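Local coordinates for protein hypoxanthine-guanine phosphoribosyltransferase (HGPRT) (Schistosoma mansoni, PDB 5IPF) that probably catalyses the transfer of a phosphoribosyl group to hypoxanthine or guanine in purine salvage, and binds the product IMP, at residues A[72-76]-A[106-111]. Numbering follows the deposited sequence.
Sequences SMNIV and GLERTV
Helix-to-helix packing beside the parallel sheet of a phosphoribosyltransferase domain brings Val76 and Ser72 of helix 61-81 against Leu107, Thr110 and Val111 of helix 97-112. The two segments cross at -68°, their axes 9.0 Å apart at closest approach, and their side chains meet mainly through methyl groups. Val76 illustrates how one branch can serve several partners. Its CG1 lies anti to the backbone N (chi1 164°), which leaves CG2 pointing across the interface, where it touches Leu107 CD2, Thr110 CG2 and Val111 CG2, each at 3.6 Å. Val111 CG2 also reaches Val76 CG1, 3.9 Å away, as the two valines pass at a slant. Leu107 starts out along the flank of its helix, but its branch CD2 turns inward, toward helix 61-81, to 4.2 Å from Ile75 CB.

The backbones come nearest where the residues are small. Ser72 and Leu107 are only 5.0 Å apart at their CA atoms, and Ser72 OG rests 3.2 Å from Gly106 C, a place where the second helix presents no side chain. That hydroxyl is hydrogen-bonded to Leu68 O in its own helix; its nearness to Leu107 N has too poor an angle to count as a bond. At the other margin Thr110 splits its roles: CG2 joins the methyl cluster, whereas OG1 comes 3.8 Å from Met73 CG and has a weak hydrogen bond to Arg114.

The buried apolar seam continues onto strand 120-125, where Leu107 and Val111 both pack on Met120, while Leu103, a turn earlier in helix 97-112, covers Ser72 and Ile75. Met73 packs on Ala113 of one neighbouring subunit and Cys45 of another, placing the helix pair next to the tetramer interfaces.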
ATOM      1  N   SER A  72       9.631  12.728  -1.134  1.00 46.42           N
ATOM      2  CA  SER A  72       9.242  12.881  -2.533  1.00 34.81           C
ATOM      3  C   SER A  72       8.756  14.293  -2.816  1.00 38.63           C
ATOM      4  O   SER A  72       9.116  14.888  -3.841  1.00 41.73           O
ATOM      5  CB  SER A  72       8.160  11.862  -2.895  1.00 38.20           C
ATOM      6  OG  SER A  72       8.647  10.536  -2.796  1.00 50.85           O
ATOM      7  N   MET A  73       7.944  14.854  -1.916  1.00 37.39           N
ATOM      8  CA  MET A  73       7.476  16.224  -2.114  1.00 39.71           C
ATOM      9  C   MET A  73       8.643  17.207  -2.161  1.00 43.13           C
ATOM     10  O   MET A  73       8.727  18.045  -3.071  1.00 40.72           O
ATOM     11  CB  MET A  73       6.484  16.598  -1.014  1.00 43.82           C
ATOM     12  CG  MET A  73       5.236  15.732  -1.019  1.00 48.07           C
ATOM     13  SD  MET A  73       4.048  16.151   0.265  1.00 74.15           S
ATOM     14  CE  MET A  73       2.706  15.042  -0.162  1.00 85.17           C
ATOM     15  N   ASN A  74       9.567  17.102  -1.199  1.00 47.98           N
ATOM     16  CA  ASN A  74      10.712  18.012  -1.152  1.00 41.33           C
ATOM     17  C   ASN A  74      11.545  17.930  -2.428  1.00 41.52           C
ATOM     18  O   ASN A  74      11.909  18.958  -3.017  1.00 39.38           O
ATOM     19  CB  ASN A  74      11.578  17.700   0.069  1.00 36.38           C
ATOM     20  CG  ASN A  74      10.859  17.955   1.377  1.00 36.41           C
ATOM     21  OD1 ASN A  74       9.946  18.806   1.403  1.00 37.66           O
ATOM     22  ND2 ASN A  74      11.214  17.307   2.383  1.00 58.57           N
ATOM     23  N   ILE A  75      11.866  16.712  -2.866  1.00 36.18           N
ATOM     24  CA  ILE A  75      12.671  16.546  -4.075  1.00 36.87           C
ATOM     25  C   ILE A  75      11.945  17.133  -5.282  1.00 51.08           C
ATOM     26  O   ILE A  75      12.538  17.852  -6.100  1.00 43.04           O
ATOM     27  CB  ILE A  75      13.014  15.060  -4.285  1.00 35.50           C
ATOM     28  CG1 ILE A  75      13.797  14.519  -3.089  1.00 34.61           C
ATOM     29  CG2 ILE A  75      13.807  14.871  -5.561  1.00 36.56           C
ATOM     30  CD1 ILE A  75      14.058  13.028  -3.161  1.00 33.52           C
ATOM     31  N   VAL A  76      10.645  16.853  -5.398  1.00 54.23           N
ATOM     32  CA  VAL A  76       9.900  17.295  -6.574  1.00 38.91           C
ATOM     33  C   VAL A  76       9.870  18.815  -6.650  1.00 41.04           C
ATOM     34  O   VAL A  76      10.211  19.404  -7.683  1.00 55.93           O
ATOM     35  CB  VAL A  76       8.484  16.697  -6.580  1.00 51.95           C
ATOM     36  CG1 VAL A  76       7.596  17.458  -7.554  1.00 40.00           C
ATOM     37  CG2 VAL A  76       8.543  15.237  -6.969  1.00 36.89           C
ATOM     38  N   GLY A 106       6.679   7.168  -4.513  1.00 36.81           N
ATOM     39  CA  GLY A 106       6.253   8.451  -3.976  1.00 35.94           C
ATOM     40  C   GLY A 106       6.434   9.596  -4.954  1.00 42.30           C
ATOM     41  O   GLY A 106       5.599  10.501  -5.022  1.00 43.20           O
ATOM     42  N   LEU A 107       7.527   9.572  -5.726  1.00 46.97           N
ATOM     43  CA  LEU A 107       7.786  10.629  -6.702  1.00 33.55           C
ATOM     44  C   LEU A 107       6.710  10.654  -7.779  1.00 54.12           C
ATOM     45  O   LEU A 107       6.103  11.699  -8.043  1.00 35.62           O
ATOM     46  CB  LEU A 107       9.170  10.442  -7.331  1.00 33.97           C
ATOM     47  CG  LEU A 107      10.430  10.818  -6.545  1.00 47.95           C
ATOM     48  CD1 LEU A 107      11.674  10.571  -7.388  1.00 34.46           C
ATOM     49  CD2 LEU A 107      10.378  12.267  -6.094  1.00 33.87           C
ATOM     50  N   GLU A 108       6.463   9.506  -8.419  1.00 45.22           N
ATOM     51  CA  GLU A 108       5.430   9.440  -9.445  1.00 40.93           C
ATOM     52  C   GLU A 108       4.056   9.780  -8.882  1.00 36.53           C
ATOM     53  O   GLU A 108       3.231  10.379  -9.584  1.00 37.89           O
ATOM     54  CB  GLU A 108       5.418   8.054 -10.088  1.00 37.03           C
ATOM     55  CG  GLU A 108       6.731   7.672 -10.754  1.00 38.77           C
ATOM     56  CD  GLU A 108       6.722   6.255 -11.291  1.00 48.73           C
ATOM     57  OE1 GLU A 108       5.717   5.542 -11.084  1.00 58.64           O
ATOM     58  OE2 GLU A 108       7.723   5.853 -11.923  1.00 47.31           O
ATOM     59  N   ARG A 109       3.794   9.424  -7.621  1.00 35.35           N
ATOM     60  CA  ARG A 109       2.498   9.755  -7.031  1.00 38.95           C
ATOM     61  C   ARG A 109       2.349  11.259  -6.828  1.00 36.24           C
ATOM     62  O   ARG A 109       1.339  11.850  -7.226  1.00 48.70           O
ATOM     63  CB  ARG A 109       2.306   9.014  -5.707  1.00 34.59           C
ATOM     64  CG  ARG A 109       1.073   9.473  -4.936  1.00 43.99           C
ATOM     65  CD  ARG A 109       0.744   8.554  -3.772  1.00 46.31           C
ATOM     66  NE  ARG A 109       0.331   7.227  -4.219  1.00 63.16           N
ATOM     67  CZ  ARG A 109       1.106   6.148  -4.172  1.00 74.92           C
ATOM     68  NH1 ARG A 109       2.340   6.234  -3.688  1.00 79.21           N
ATOM     69  NH2 ARG A 109       0.646   4.982  -4.603  1.00 73.24           N
ATOM     70  N   THR A 110       3.346  11.898  -6.210  1.00 39.76           N
ATOM     71  CA  THR A 110       3.227  13.326  -5.928  1.00 55.34           C
ATOM     72  C   THR A 110       3.279  14.160  -7.204  1.00 37.89           C
ATOM     73  O   THR A 110       2.675  15.237  -7.260  1.00 39.34           O
ATOM     74  CB  THR A 110       4.314  13.771  -4.945  1.00 57.14           C
ATOM     75  OG1 THR A 110       4.130  15.156  -4.618  1.00 56.48           O
ATOM     76  CG2 THR A 110       5.700  13.584  -5.536  1.00 59.13           C
ATOM     77  N   VAL A 111       3.982  13.685  -8.235  1.00 37.97           N
ATOM     78  CA  VAL A 111       3.970  14.386  -9.514  1.00 46.57           C
ATOM     79  C   VAL A 111       2.646  14.155 -10.226  1.00 46.42           C
ATOM     80  O   VAL A 111       2.150  15.032 -10.946  1.00 44.71           O
ATOM     81  CB  VAL A 111       5.176  13.947 -10.368  1.00 45.62           C
ATOM     82  CG1 VAL A 111       5.008  14.361 -11.818  1.00 41.81           C
ATOM     83  CG2 VAL A 111       6.450  14.538  -9.803  1.00 39.22           C
TER